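Local coordinates for protein nucleoporin nup120 (Schizosaccharomyces pombe, PDB 4GQ2) that serves as a structural constituent of the nuclear pore complex, whose nucleoporins build the pore and can also dock transiently associated transport factors, at residues A[532-535]-A[540-543]; A[3-8]-A[376-381]; A[880-885]-A[904-909]; A[898-903]-A[920-925]. One frame throughout, in Å; residues are numbered along the deposited sequence.

Contact 1 of 4, residues A[532-535]-A[540-543]; sequences TYIN and VAFI
Ile-534 and Ala-541 face each other as the hydrogen-bonded pair of an antiparallel hairpin, and their backbones satisfy each other twice. Ile-534 N donates to Ala-541 O over 2.7 Å in a nearly straight bond (165° at the hydrogen). The return bond, Ala-541 N to Ile-534 O at 2.9 Å, is more bent. At the open end, a water accepts from Thr-532 N and donates to Ile-543 O, joining the strands where no direct bond spans them. Tyr-533 and Asn-535 turn their backbone bonds to strand 520-525, Val-540 and Phe-542 theirs to strand 3-11. Tyr-533 OH is bonded to Val-89 O. Tyr-533 shares its side of the sheet with Phe-542, whose edge is turned toward the tyrosine face in an offset edge-to-face pair with ring planes at 76°; CE2 of Tyr-533 and CE2 of Phe-542 are 4.0 Å apart. On the other side, Ile-534 CD1 meets Ile-543 CG1 at 3.6 Å, the two chains crossing at about a right angle. With the backbone served by hairpin, water and flanking strands, mainly apolar and aromatic groups pack on the two sides of this largely buried hairpin, and the one amide side chain among them, Asn-535, is held through ND2 by Ser-522 OG.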
loop_
_atom_site.group_PDB
_atom_site.type_symbol
_atom_site.label_atom_id
_atom_site.label_comp_id
_atom_site.label_asym_id
_atom_site.label_seq_id
_atom_site.Cartn_x
_atom_site.Cartn_y
_atom_site.Cartn_z
ATOM N N THR A 532 -4.460 -17.616 20.026
ATOM C CA THR A 532 -3.510 -17.229 21.060
ATOM C C THR A 532 -2.742 -15.962 20.662
ATOM O O THR A 532 -1.973 -15.943 19.692
ATOM C CB THR A 532 -2.545 -18.371 21.460
ATOM O OG1 THR A 532 -1.330 -17.808 21.974
ATOM C CG2 THR A 532 -2.216 -19.242 20.279
ATOM N N TYR A 533 -2.990 -14.902 21.423
ATOM C CA TYR A 533 -2.340 -13.616 21.226
ATOM C C TYR A 533 -0.934 -13.643 21.804
ATOM O O TYR A 533 -0.701 -14.229 22.856
ATOM C CB TYR A 533 -3.144 -12.513 21.915
ATOM C CG TYR A 533 -4.459 -12.179 21.250
ATOM C CD1 TYR A 533 -5.611 -12.925 21.516
ATOM C CD2 TYR A 533 -4.561 -11.104 20.366
ATOM C CE1 TYR A 533 -6.822 -12.617 20.913
ATOM C CE2 TYR A 533 -5.767 -10.791 19.759
ATOM C CZ TYR A 533 -6.893 -11.548 20.033
ATOM O OH TYR A 533 -8.096 -11.232 19.435
ATOM N N ILE A 534 -0.010 -13.001 21.102
ATOM C CA ILE A 534 1.366 -12.831 21.553
ATOM C C ILE A 534 1.609 -11.342 21.717
ATOM O O ILE A 534 1.461 -10.582 20.759
ATOM C CB ILE A 534 2.372 -13.378 20.522
ATOM C CG1 ILE A 534 2.133 -14.867 20.268
ATOM C CG2 ILE A 534 3.792 -13.138 20.991
ATOM C CD1 ILE A 534 2.651 -15.341 18.926
ATOM N N ASN A 535 1.998 -10.931 22.922
ATOM C CA ASN A 535 2.135 -9.510 23.233
ATOM C C ASN A 535 3.572 -9.042 23.322
ATOM O O ASN A 535 4.308 -9.435 24.234
ATOM C CB ASN A 535 1.374 -9.174 24.516
ATOM C CG ASN A 535 -0.089 -9.530 24.420
ATOM O OD1 ASN A 535 -0.791 -9.047 23.531
ATOM N ND2 ASN A 535 -0.559 -10.390 25.324
ATOM N N VAL A 540 1.146 -6.580 18.611
ATOM C CA VAL A 540 0.345 -7.773 18.915
ATOM C C VAL A 540 0.528 -8.755 17.782
ATOM O O VAL A 540 0.666 -8.359 16.626
ATOM C CB VAL A 540 -1.191 -7.540 18.913
ATOM C CG1 VAL A 540 -1.825 -8.124 20.167
ATOM C CG2 VAL A 540 -1.557 -6.083 18.739
ATOM N N ALA A 541 0.466 -10.041 18.106
ATOM C CA ALA A 541 0.593 -11.072 17.101
ATOM C C ALA A 541 -0.255 -12.285 17.465
ATOM O O ALA A 541 -0.778 -12.376 18.578
ATOM C CB ALA A 541 2.054 -11.457 16.945
ATOM N N PHE A 542 -0.418 -13.198 16.513
ATOM C CA PHE A 542 -0.984 -14.512 16.808
ATOM C C PHE A 542 -0.260 -15.610 16.064
ATOM O O PHE A 542 0.370 -15.367 15.037
ATOM C CB PHE A 542 -2.489 -14.602 16.530
ATOM C CG PHE A 542 -3.071 -13.391 15.883
ATOM C CD1 PHE A 542 -2.935 -13.175 14.517
ATOM C CD2 PHE A 542 -3.777 -12.471 16.641
ATOM C CE1 PHE A 542 -3.483 -12.048 13.920
ATOM C CE2 PHE A 542 -4.329 -11.345 16.051
ATOM C CZ PHE A 542 -4.183 -11.134 14.690
ATOM N N ILE A 543 -0.359 -16.819 16.604
ATOM C CA ILE A 543 0.285 -17.987 16.017
ATOM C C ILE A 543 -0.518 -18.451 14.805
ATOM O O ILE A 543 -1.743 -18.288 14.762
ATOM C CB ILE A 543 0.441 -19.120 17.064
ATOM C CG1 ILE A 543 1.278 -18.624 18.250
ATOM C CG2 ILE A 543 1.104 -20.351 16.456
ATOM C CD1 ILE A 543 1.241 -19.524 19.466
HETATM O O HOH W 1 -3.323 -18.370 17.196
#

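Contact 2 of 4, residues A[3-8]-A[376-381]; sequences NELKHA and IQKCNL
Leu-5 carries this contact from the N-terminal strand, pushing its CD1 methyl against strand 373-382 between Ile-376 and Lys-378. The interactions are of two kinds, dispersion across the gap and charge pairing on the far side of the N-terminal segment. Among the apolar contacts, CD1 of Leu-5 lies 3.9 Å from CG2 of Ile-376 and 4.0 Å from CG of Lys-378. The other branch also takes part, with Leu-5 CD2 4.0 Å from Lys-378 CD, so that the forked leucine tip crosses the lysine chain at a slant. Lys-378 runs extended beyond CG, which presents its methylenes to both methyls while carrying the ammonium onward. The same CD1 also rests on backbone, 3.7 Å from the carbonyl oxygen of Ile-376. No hydrogen bond joins the two segments, and their nearest CA atoms, those of Leu-5 and Ile-376, are 7.6 Å apart. Charge pairing does not cross between the segments: Lys-6 NZ reaches Glu-4 OE2 in a weak bond of 3.3 Å and also pairs with Glu-554. Strand 390-395 lies between the two strands in the sheet, and Ile-543 packs on Leu-5, Ile-376 and Lys-378 alike. This is side-chain packing across an intervening strand, within a mixed sheet of the Nup120 beta-propeller where the N-terminal strand joins strands from much later in the chain.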
loop_
_atom_site.group_PDB
_atom_site.type_symbol
_atom_site.label_atom_id
_atom_site.label_comp_id
_atom_site.label_asym_id
_atom_site.label_seq_id
_atom_site.Cartn_x
_atom_site.Cartn_y
_atom_site.Cartn_z
ATOM N N ASN A 3 7.268 -29.455 13.250
ATOM C CA ASN A 3 6.506 -28.406 12.560
ATOM C C ASN A 3 6.940 -26.984 12.924
ATOM O O ASN A 3 7.380 -26.723 14.048
ATOM C CB ASN A 3 5.002 -28.573 12.814
ATOM C CG ASN A 3 4.334 -29.507 11.816
ATOM O OD1 ASN A 3 4.993 -30.123 10.970
ATOM N ND2 ASN A 3 3.012 -29.615 11.911
ATOM N N GLU A 4 6.822 -26.073 11.962
ATOM C CA GLU A 4 7.174 -24.678 12.187
ATOM C C GLU A 4 5.943 -23.841 12.526
ATOM O O GLU A 4 4.869 -24.044 11.962
ATOM C CB GLU A 4 7.898 -24.098 10.974
ATOM C CG GLU A 4 8.694 -22.837 11.280
ATOM C CD GLU A 4 9.292 -22.195 10.039
ATOM O OE1 GLU A 4 9.757 -22.932 9.144
ATOM O OE2 GLU A 4 9.303 -20.950 9.965
ATOM N N LEU A 5 6.110 -22.917 13.467
ATOM C CA LEU A 5 5.081 -21.940 13.801
ATOM C C LEU A 5 5.456 -20.571 13.240
ATOM O O LEU A 5 6.602 -20.145 13.344
ATOM C CB LEU A 5 4.905 -21.830 15.315
ATOM C CG LEU A 5 4.559 -23.082 16.118
ATOM C CD1 LEU A 5 4.617 -22.736 17.598
ATOM C CD2 LEU A 5 3.198 -23.654 15.737
ATOM N N LYS A 6 4.484 -19.896 12.641
ATOM C CA LYS A 6 4.676 -18.530 12.179
ATOM C C LYS A 6 3.703 -17.616 12.882
ATOM O O LYS A 6 2.733 -18.073 13.493
ATOM C CB LYS A 6 4.503 -18.437 10.663
ATOM C CG LYS A 6 5.788 -18.710 9.910
ATOM C CD LYS A 6 5.509 -19.371 8.576
ATOM C CE LYS A 6 6.765 -20.004 8.002
ATOM N NZ LYS A 6 7.838 -19.000 7.769
ATOM N N HIS A 7 3.962 -16.320 12.807
ATOM C CA HIS A 7 3.040 -15.366 13.394
ATOM C C HIS A 7 2.666 -14.255 12.461
ATOM O O HIS A 7 3.377 -13.964 11.499
ATOM C CB HIS A 7 3.553 -14.866 14.750
ATOM C CG HIS A 7 4.837 -14.068 14.687
ATOM N ND1 HIS A 7 5.689 -14.128 13.648
ATOM C CD2 HIS A 7 5.412 -13.200 15.615
ATOM C CE1 HIS A 7 6.740 -13.319 13.882
ATOM N NE2 HIS A 7 6.569 -12.754 15.086
ATOM N N ALA A 8 1.506 -13.668 12.721
ATOM C CA ALA A 8 1.078 -12.457 12.048
ATOM C C ALA A 8 1.259 -11.308 13.027
ATOM O O ALA A 8 0.715 -11.341 14.124
ATOM C CB ALA A 8 -0.376 -12.576 11.628
ATOM N N ILE A 376 8.637 -19.164 20.273
ATOM C CA ILE A 376 7.378 -19.736 20.730
ATOM C C ILE A 376 7.363 -21.233 20.431
ATOM O O ILE A 376 7.718 -21.659 19.325
ATOM C CB ILE A 376 6.149 -19.013 20.118
ATOM C CG1 ILE A 376 5.861 -17.701 20.854
ATOM C CG2 ILE A 376 4.897 -19.867 20.229
ATOM C CD1 ILE A 376 6.777 -16.555 20.491
ATOM N N GLN A 377 6.963 -22.019 21.430
ATOM C CA GLN A 377 6.831 -23.465 21.280
ATOM C C GLN A 377 5.424 -23.934 21.620
ATOM O O GLN A 377 4.814 -23.444 22.575
ATOM C CB GLN A 377 7.801 -24.193 22.210
ATOM C CG GLN A 377 9.280 -23.916 21.993
ATOM C CD GLN A 377 10.147 -24.612 23.029
ATOM O OE1 GLN A 377 9.670 -24.978 24.108
ATOM N NE2 GLN A 377 11.424 -24.799 22.710
ATOM N N LYS A 378 4.920 -24.887 20.838
ATOM C CA LYS A 378 3.701 -25.618 21.178
ATOM C C LYS A 378 4.027 -27.077 21.486
ATOM O O LYS A 378 4.907 -27.673 20.856
ATOM C CB LYS A 378 2.696 -25.567 20.031
ATOM C CG LYS A 378 1.825 -24.329 19.996
ATOM C CD LYS A 378 0.803 -24.425 18.870
ATOM C CE LYS A 378 -0.122 -23.216 18.865
ATOM N NZ LYS A 378 -1.034 -23.196 17.688
ATOM N N CYS A 379 3.313 -27.643 22.456
ATOM C CA CYS A 379 3.392 -29.069 22.750
ATOM C C CYS A 379 2.012 -29.695 22.784
ATOM O O CYS A 379 1.157 -29.300 23.582
ATOM C CB CYS A 379 4.095 -29.332 24.084
ATOM S SG CYS A 379 3.837 -31.007 24.738
ATOM N N ASN A 380 1.805 -30.671 21.905
ATOM C CA ASN A 380 0.641 -31.535 21.975
ATOM C C ASN A 380 0.945 -32.728 22.864
ATOM O O ASN A 380 1.695 -33.637 22.478
ATOM C CB ASN A 380 0.208 -31.996 20.580
ATOM C CG ASN A 380 -1.040 -31.283 20.090
ATOM O OD1 ASN A 380 -1.016 -30.604 19.065
ATOM N ND2 ASN A 380 -2.141 -31.438 20.823
ATOM N N LEU A 381 0.377 -32.705 24.065
ATOM C CA LEU A 381 0.540 -33.796 25.019
ATOM C C LEU A 381 -0.738 -34.624 25.099
ATOM O O LEU A 381 -1.847 -34.081 25.036
ATOM C CB LEU A 381 0.930 -33.263 26.394
#

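Contact 3 of 4, residues A[880-885]-A[904-909]; sequences LREFQE and SKKLFE
Glu-882 reaches across from helix 881-889 to Lys-906 on helix 895-909, spanning backbones whose CA atoms are 9.2 Å apart. Its CB starts out toward the other helix and packs against His-902, one turn before Lys-906. With CG anti to the carbonyl carbon (chi1 -72°) and the chain extended beyond it, CG and CD run straight across the gap and deliver the carboxylate to the lysine. At the tip, OE1 accepts from Lys-906 NZ at 3.2 Å through its syn lone pair, completing a salt bridge; the same oxygen has Lys-906 CD 3.6 Å away. The lysine comes in at about a right angle, bent at chi2 (78°). OE2 is the oxygen turned to the rest of the charge network: Arg-881 NH1 lies 3.9 Å from it, a long salt bridge, while Glu-909 OE2 is 4.4 Å away. That approach of like charges is probably eased by Lys-906 NZ, which also donates to Glu-909 OE1 at 3.2 Å, meeting it on the syn side but tilted out of the carboxylate plane. Arg-881 in turn makes a weak bond to Glu-885, extending the network along its own helix. The salt bridges lie at the surface of the helical HEAT-repeat region. Deeper between the same two helices, Phe-883 packs on Cys-898 and Tyr-899, while Leu-907 and Phe-908 turn to helices 913-925 and 932-949 respectively.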
loop_
_atom_site.group_PDB
_atom_site.type_symbol
_atom_site.label_atom_id
_atom_site.label_comp_id
_atom_site.label_asym_id
_atom_site.label_seq_id
_atom_site.Cartn_x
_atom_site.Cartn_y
_atom_site.Cartn_z
ATOM N N LEU A 880 -24.154 -1.282 -12.874
ATOM C CA LEU A 880 -25.032 -1.521 -14.020
ATOM C C LEU A 880 -26.482 -1.095 -13.774
ATOM O O LEU A 880 -27.294 -1.123 -14.698
ATOM C CB LEU A 880 -24.981 -2.992 -14.447
ATOM C CG LEU A 880 -23.638 -3.594 -14.877
ATOM C CD1 LEU A 880 -23.837 -4.985 -15.461
ATOM C CD2 LEU A 880 -22.929 -2.706 -15.884
ATOM N N ARG A 881 -26.802 -0.689 -12.545
ATOM C CA ARG A 881 -28.189 -0.366 -12.183
ATOM C C ARG A 881 -28.836 0.704 -13.068
ATOM O O ARG A 881 -29.945 0.498 -13.562
ATOM C CB ARG A 881 -28.352 -0.044 -10.681
ATOM C CG ARG A 881 -27.645 1.213 -10.190
ATOM C CD ARG A 881 -28.160 1.652 -8.827
ATOM N NE ARG A 881 -29.385 2.444 -8.931
ATOM C CZ ARG A 881 -29.420 3.763 -9.113
ATOM N NH1 ARG A 881 -28.293 4.462 -9.212
ATOM N NH2 ARG A 881 -30.585 4.390 -9.195
ATOM N N GLU A 882 -28.143 1.820 -13.290
ATOM C CA GLU A 882 -28.697 2.916 -14.094
ATOM C C GLU A 882 -29.009 2.483 -15.529
ATOM O O GLU A 882 -30.044 2.848 -16.081
ATOM C CB GLU A 882 -27.780 4.141 -14.084
ATOM C CG GLU A 882 -27.773 4.893 -12.758
ATOM C CD GLU A 882 -26.829 6.088 -12.740
ATOM O OE1 GLU A 882 -25.841 6.112 -13.506
ATOM O OE2 GLU A 882 -27.073 7.015 -11.945
ATOM N N PHE A 883 -28.112 1.700 -16.120
ATOM C CA PHE A 883 -28.343 1.162 -17.443
ATOM C C PHE A 883 -29.505 0.179 -17.440
ATOM O O PHE A 883 -30.349 0.207 -18.338
ATOM C CB PHE A 883 -27.107 0.453 -17.992
ATOM C CG PHE A 883 -27.386 -0.333 -19.241
ATOM C CD1 PHE A 883 -27.782 0.314 -20.412
ATOM C CD2 PHE A 883 -27.285 -1.719 -19.243
ATOM C CE1 PHE A 883 -28.069 -0.412 -21.557
ATOM C CE2 PHE A 883 -27.560 -2.444 -20.388
ATOM C CZ PHE A 883 -27.953 -1.792 -21.545
ATOM N N GLN A 884 -29.527 -0.696 -16.438
ATOM C CA GLN A 884 -30.528 -1.757 -16.357
ATOM C C GLN A 884 -31.934 -1.249 -16.046
ATOM O O GLN A 884 -32.917 -1.891 -16.418
ATOM C CB GLN A 884 -30.107 -2.816 -15.347
ATOM C CG GLN A 884 -29.031 -3.739 -15.877
ATOM C CD GLN A 884 -28.459 -4.633 -14.801
ATOM O OE1 GLN A 884 -28.593 -4.349 -13.611
ATOM N NE2 GLN A 884 -27.813 -5.722 -15.213
ATOM N N GLU A 885 -32.024 -0.105 -15.369
ATOM C CA GLU A 885 -33.311 0.539 -15.106
ATOM C C GLU A 885 -33.942 1.003 -16.415
ATOM O O GLU A 885 -35.151 0.849 -16.625
ATOM C CB GLU A 885 -33.143 1.720 -14.152
ATOM C CG GLU A 885 -33.043 1.326 -12.687
ATOM C CD GLU A 885 -32.710 2.493 -11.772
ATOM O OE1 GLU A 885 -32.536 3.630 -12.267
ATOM O OE2 GLU A 885 -32.616 2.266 -10.549
ATOM N N SER A 904 -25.649 9.226 -22.573
ATOM C CA SER A 904 -26.075 10.616 -22.698
ATOM C C SER A 904 -26.359 11.250 -21.338
ATOM O O SER A 904 -25.811 12.307 -21.017
ATOM C CB SER A 904 -27.308 10.719 -23.590
ATOM O OG SER A 904 -27.670 12.073 -23.760
ATOM N N LYS A 905 -27.195 10.587 -20.539
ATOM C CA LYS A 905 -27.573 11.086 -19.212
ATOM C C LYS A 905 -26.365 11.128 -18.275
ATOM O O LYS A 905 -26.306 11.967 -17.373
ATOM C CB LYS A 905 -28.683 10.221 -18.584
ATOM C CG LYS A 905 -30.013 10.219 -19.330
ATOM C CD LYS A 905 -30.876 9.022 -18.946
ATOM C CE LYS A 905 -31.976 9.385 -17.954
ATOM N NZ LYS A 905 -33.167 9.961 -18.643
ATOM N N LYS A 906 -25.409 10.222 -18.494
ATOM C CA LYS A 906 -24.233 10.129 -17.635
ATOM C C LYS A 906 -23.231 11.238 -17.944
ATOM O O LYS A 906 -22.711 11.878 -17.037
ATOM C CB LYS A 906 -23.567 8.752 -17.740
ATOM C CG LYS A 906 -22.637 8.424 -16.581
ATOM C CD LYS A 906 -23.436 7.998 -15.362
ATOM C CE LYS A 906 -22.634 8.135 -14.084
ATOM N NZ LYS A 906 -23.554 8.289 -12.925
ATOM N N LEU A 907 -22.967 11.469 -19.225
ATOM C CA LEU A 907 -22.109 12.579 -19.612
ATOM C C LEU A 907 -22.736 13.902 -19.175
ATOM O O LEU A 907 -22.022 14.846 -18.832
ATOM C CB LEU A 907 -21.846 12.573 -21.119
ATOM C CG LEU A 907 -20.720 11.714 -21.719
ATOM C CD1 LEU A 907 -19.389 11.902 -20.999
ATOM C CD2 LEU A 907 -21.093 10.241 -21.769
ATOM N N PHE A 908 -24.071 13.938 -19.167
ATOM C CA PHE A 908 -24.839 15.127 -18.799
ATOM C C PHE A 908 -24.632 15.517 -17.337
ATOM O O PHE A 908 -24.481 16.699 -17.027
ATOM C CB PHE A 908 -26.337 14.922 -19.099
ATOM C CG PHE A 908 -27.197 16.110 -18.755
ATOM C CD1 PHE A 908 -27.343 17.167 -19.655
ATOM C CD2 PHE A 908 -27.860 16.179 -17.528
ATOM C CE1 PHE A 908 -28.132 18.265 -19.339
ATOM C CE2 PHE A 908 -28.647 17.278 -17.206
ATOM C CZ PHE A 908 -28.788 18.321 -18.115
ATOM N N GLU A 909 -24.623 14.523 -16.449
ATOM C CA GLU A 909 -24.422 14.760 -15.019
ATOM C C GLU A 909 -23.051 15.369 -14.758
ATOM O O GLU A 909 -22.887 16.183 -13.848
ATOM C CB GLU A 909 -24.575 13.466 -14.214
ATOM C CG GLU A 909 -26.003 12.949 -14.092
ATOM C CD GLU A 909 -26.069 11.479 -13.703
ATOM O OE1 GLU A 909 -25.277 11.042 -12.838
ATOM O OE2 GLU A 909 -26.920 10.753 -14.263
#

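Contact 4 of 4, residues A[898-903]-A[920-925]; sequences CYYLHL and SLLADA
Tyr-900 turns one ring face to Leu-922 CB and sets its own CB against Ala-923, joining two helical segments that run nearly antiparallel, at 166°, with axes 7.8 Å apart. The leucine meets the ring through CB, which stands over that face, offset toward the rim, in a CH-pi contact 4.2 Å from the centroid and 22° off the normal. Of the ring atoms CD2 comes nearest, 3.9 Å from Leu-922 CB, and it also borders the carbonyl oxygen of Leu-922. Closer to the backbones, Tyr-900 CB and Ala-923 CB are 3.7 Å apart. The alanine methyl lies equally close to the backbone nitrogen of the next residue, Leu-901 N, also at 3.7 Å. The small alanine side chain is consistent with the CA atoms of Tyr-900 and Ala-923, the closest CA pair of the two segments, coming to 4.8 Å.

Tyrosine CG stands anti to its own carbonyl carbon (chi1 -71°), an orientation that sets a ring face under Leu-922 CB. Around this first shell, Ser-897 OG bonds to Ala-923 O and so ties the start of one helix to the end of the other, while Ser-926 OG is bonded to Leu-922 O. Helix 932-949 covers a further side, with Ile-938 on Ala-923 and Glu-941 on Leu-901. Cys-898 packs on Ile-886 of helix 881-889. No hydrogen bond links the two segments themselves, so cohesion between 898-903 and 920-925 rests on close apolar packing about a small residue, with one aromatic face lending a CH-pi component.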
loop_
_atom_site.group_PDB
_atom_site.type_symbol
_atom_site.label_atom_id
_atom_site.label_comp_id
_atom_site.label_asym_id
_atom_site.label_seq_id
_atom_site.Cartn_x
_atom_site.Cartn_y
_atom_site.Cartn_z
ATOM N N CYS A 898 -30.555 2.086 -25.708
ATOM C CA CYS A 898 -30.628 2.195 -24.242
ATOM C C CYS A 898 -29.273 2.566 -23.643
ATOM O O CYS A 898 -29.183 3.434 -22.770
ATOM C CB CYS A 898 -31.126 0.884 -23.626
ATOM S SG CYS A 898 -32.894 0.566 -23.856
ATOM N N TYR A 899 -28.230 1.900 -24.135
ATOM C CA TYR A 899 -26.858 2.149 -23.728
ATOM C C TYR A 899 -26.469 3.588 -24.059
ATOM O O TYR A 899 -25.991 4.314 -23.185
ATOM C CB TYR A 899 -25.919 1.121 -24.386
ATOM C CG TYR A 899 -24.434 1.341 -24.145
ATOM C CD1 TYR A 899 -23.880 1.172 -22.876
ATOM C CD2 TYR A 899 -23.577 1.693 -25.202
ATOM C CE1 TYR A 899 -22.524 1.360 -22.660
ATOM C CE2 TYR A 899 -22.222 1.883 -24.997
ATOM C CZ TYR A 899 -21.701 1.721 -23.720
ATOM O OH TYR A 899 -20.358 1.909 -23.495
ATOM N N TYR A 900 -26.702 4.007 -25.303
ATOM C CA TYR A 900 -26.401 5.384 -25.716
ATOM C C TYR A 900 -27.224 6.441 -24.960
ATOM O O TYR A 900 -26.712 7.528 -24.661
ATOM C CB TYR A 900 -26.543 5.560 -27.232
ATOM C CG TYR A 900 -25.461 4.884 -28.058
ATOM C CD1 TYR A 900 -24.141 4.818 -27.609
ATOM C CD2 TYR A 900 -25.756 4.334 -29.304
ATOM C CE1 TYR A 900 -23.150 4.204 -28.369
ATOM C CE2 TYR A 900 -24.775 3.725 -30.071
ATOM C CZ TYR A 900 -23.475 3.660 -29.598
ATOM O OH TYR A 900 -22.504 3.054 -30.357
ATOM N N LEU A 901 -28.485 6.117 -24.650
ATOM C CA LEU A 901 -29.319 6.958 -23.780
ATOM C C LEU A 901 -28.696 7.072 -22.388
ATOM O O LEU A 901 -28.577 8.172 -21.837
ATOM C CB LEU A 901 -30.739 6.394 -23.643
ATOM C CG LEU A 901 -31.950 7.340 -23.505
ATOM C CD1 LEU A 901 -33.059 6.681 -22.685
ATOM C CD2 LEU A 901 -31.630 8.722 -22.940
ATOM N N HIS A 902 -28.315 5.931 -21.818
ATOM C CA HIS A 902 -27.659 5.928 -20.520
ATOM C C HIS A 902 -26.411 6.769 -20.520
ATOM O O HIS A 902 -26.200 7.577 -19.621
ATOM C CB HIS A 902 -27.324 4.515 -20.090
ATOM C CG HIS A 902 -26.462 4.458 -18.862
ATOM N ND1 HIS A 902 -25.215 3.960 -18.878
ATOM C CD2 HIS A 902 -26.697 4.889 -17.562
ATOM C CE1 HIS A 902 -24.686 4.050 -17.649
ATOM N NE2 HIS A 902 -25.591 4.622 -16.845
ATOM N N LEU A 903 -25.579 6.587 -21.536
ATOM C CA LEU A 903 -24.366 7.378 -21.683
ATOM C C LEU A 903 -24.660 8.864 -21.761
ATOM O O LEU A 903 -24.017 9.663 -21.079
ATOM C CB LEU A 903 -23.572 6.928 -22.905
ATOM C CG LEU A 903 -22.949 5.544 -22.746
ATOM C CD1 LEU A 903 -21.856 5.352 -23.784
ATOM C CD2 LEU A 903 -22.399 5.369 -21.342
ATOM N N SER A 920 -26.883 11.137 -27.423
ATOM C CA SER A 920 -28.336 11.222 -27.533
ATOM C C SER A 920 -28.765 11.054 -28.991
ATOM O O SER A 920 -29.723 10.325 -29.282
ATOM C CB SER A 920 -28.847 12.547 -26.967
ATOM O OG SER A 920 -30.249 12.507 -26.791
ATOM N N LEU A 921 -28.022 11.701 -29.894
ATOM C CA LEU A 921 -28.239 11.583 -31.340
ATOM C C LEU A 921 -27.940 10.167 -31.800
ATOM O O LEU A 921 -28.606 9.636 -32.693
ATOM C CB LEU A 921 -27.368 12.584 -32.123
ATOM C CG LEU A 921 -27.666 14.086 -31.984
ATOM C CD1 LEU A 921 -26.511 14.922 -32.517
ATOM C CD2 LEU A 921 -28.971 14.484 -32.668
ATOM N N LEU A 922 -26.931 9.564 -31.180
ATOM C CA LEU A 922 -26.583 8.185 -31.466
ATOM C C LEU A 922 -27.683 7.238 -31.001
ATOM O O LEU A 922 -28.021 6.298 -31.718
ATOM C CB LEU A 922 -25.219 7.817 -30.867
ATOM C CG LEU A 922 -24.034 7.947 -31.839
ATOM C CD1 LEU A 922 -22.698 7.977 -31.106
ATOM C CD2 LEU A 922 -24.054 6.830 -32.880
ATOM N N ALA A 923 -28.255 7.502 -29.825
ATOM C CA ALA A 923 -29.375 6.694 -29.311
ATOM C C ALA A 923 -30.543 6.707 -30.288
ATOM O O ALA A 923 -31.158 5.670 -30.548
ATOM C CB ALA A 923 -29.821 7.184 -27.941
ATOM N N ASP A 924 -30.824 7.890 -30.833
ATOM C CA ASP A 924 -31.862 8.073 -31.844
ATOM C C ASP A 924 -31.547 7.284 -33.119
ATOM O O ASP A 924 -32.394 6.545 -33.619
ATOM C CB ASP A 924 -32.028 9.561 -32.163
ATOM C CG ASP A 924 -33.441 9.915 -32.578
ATOM O OD1 ASP A 924 -34.016 9.191 -33.421
ATOM O OD2 ASP A 924 -33.974 10.922 -32.055
ATOM N N ALA A 925 -30.322 7.434 -33.623
ATOM C CA ALA A 925 -29.864 6.712 -34.812
ATOM C C ALA A 925 -29.807 5.181 -34.647
ATOM O O ALA A 925 -29.849 4.453 -35.642
ATOM C CB ALA A 925 -28.509 7.250 -35.261
#

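The four contacts fall into two groups at distant parts of the chain. Contacts 1 and 2, with centres 12 Å apart, share one mixed sheet: strand 3-11 of contact 2 lies next to strand 539-544 of contact 1, and Phe-542 O and Ala-8 N probably hydrogen-bond across that seam. Contacts 3 and 4 are centred 10 Å apart and both use helix 895-909, their segments alternating along the sequence. Between the groups, centres are 49 to 63 Å apart and nothing touches. Contact 2 closes before contact 1 opens, and the helical pair follows. The protein thus combines a propeller sheet, drawing together both early and late strands, with successive helices packed on one another near the C-terminus.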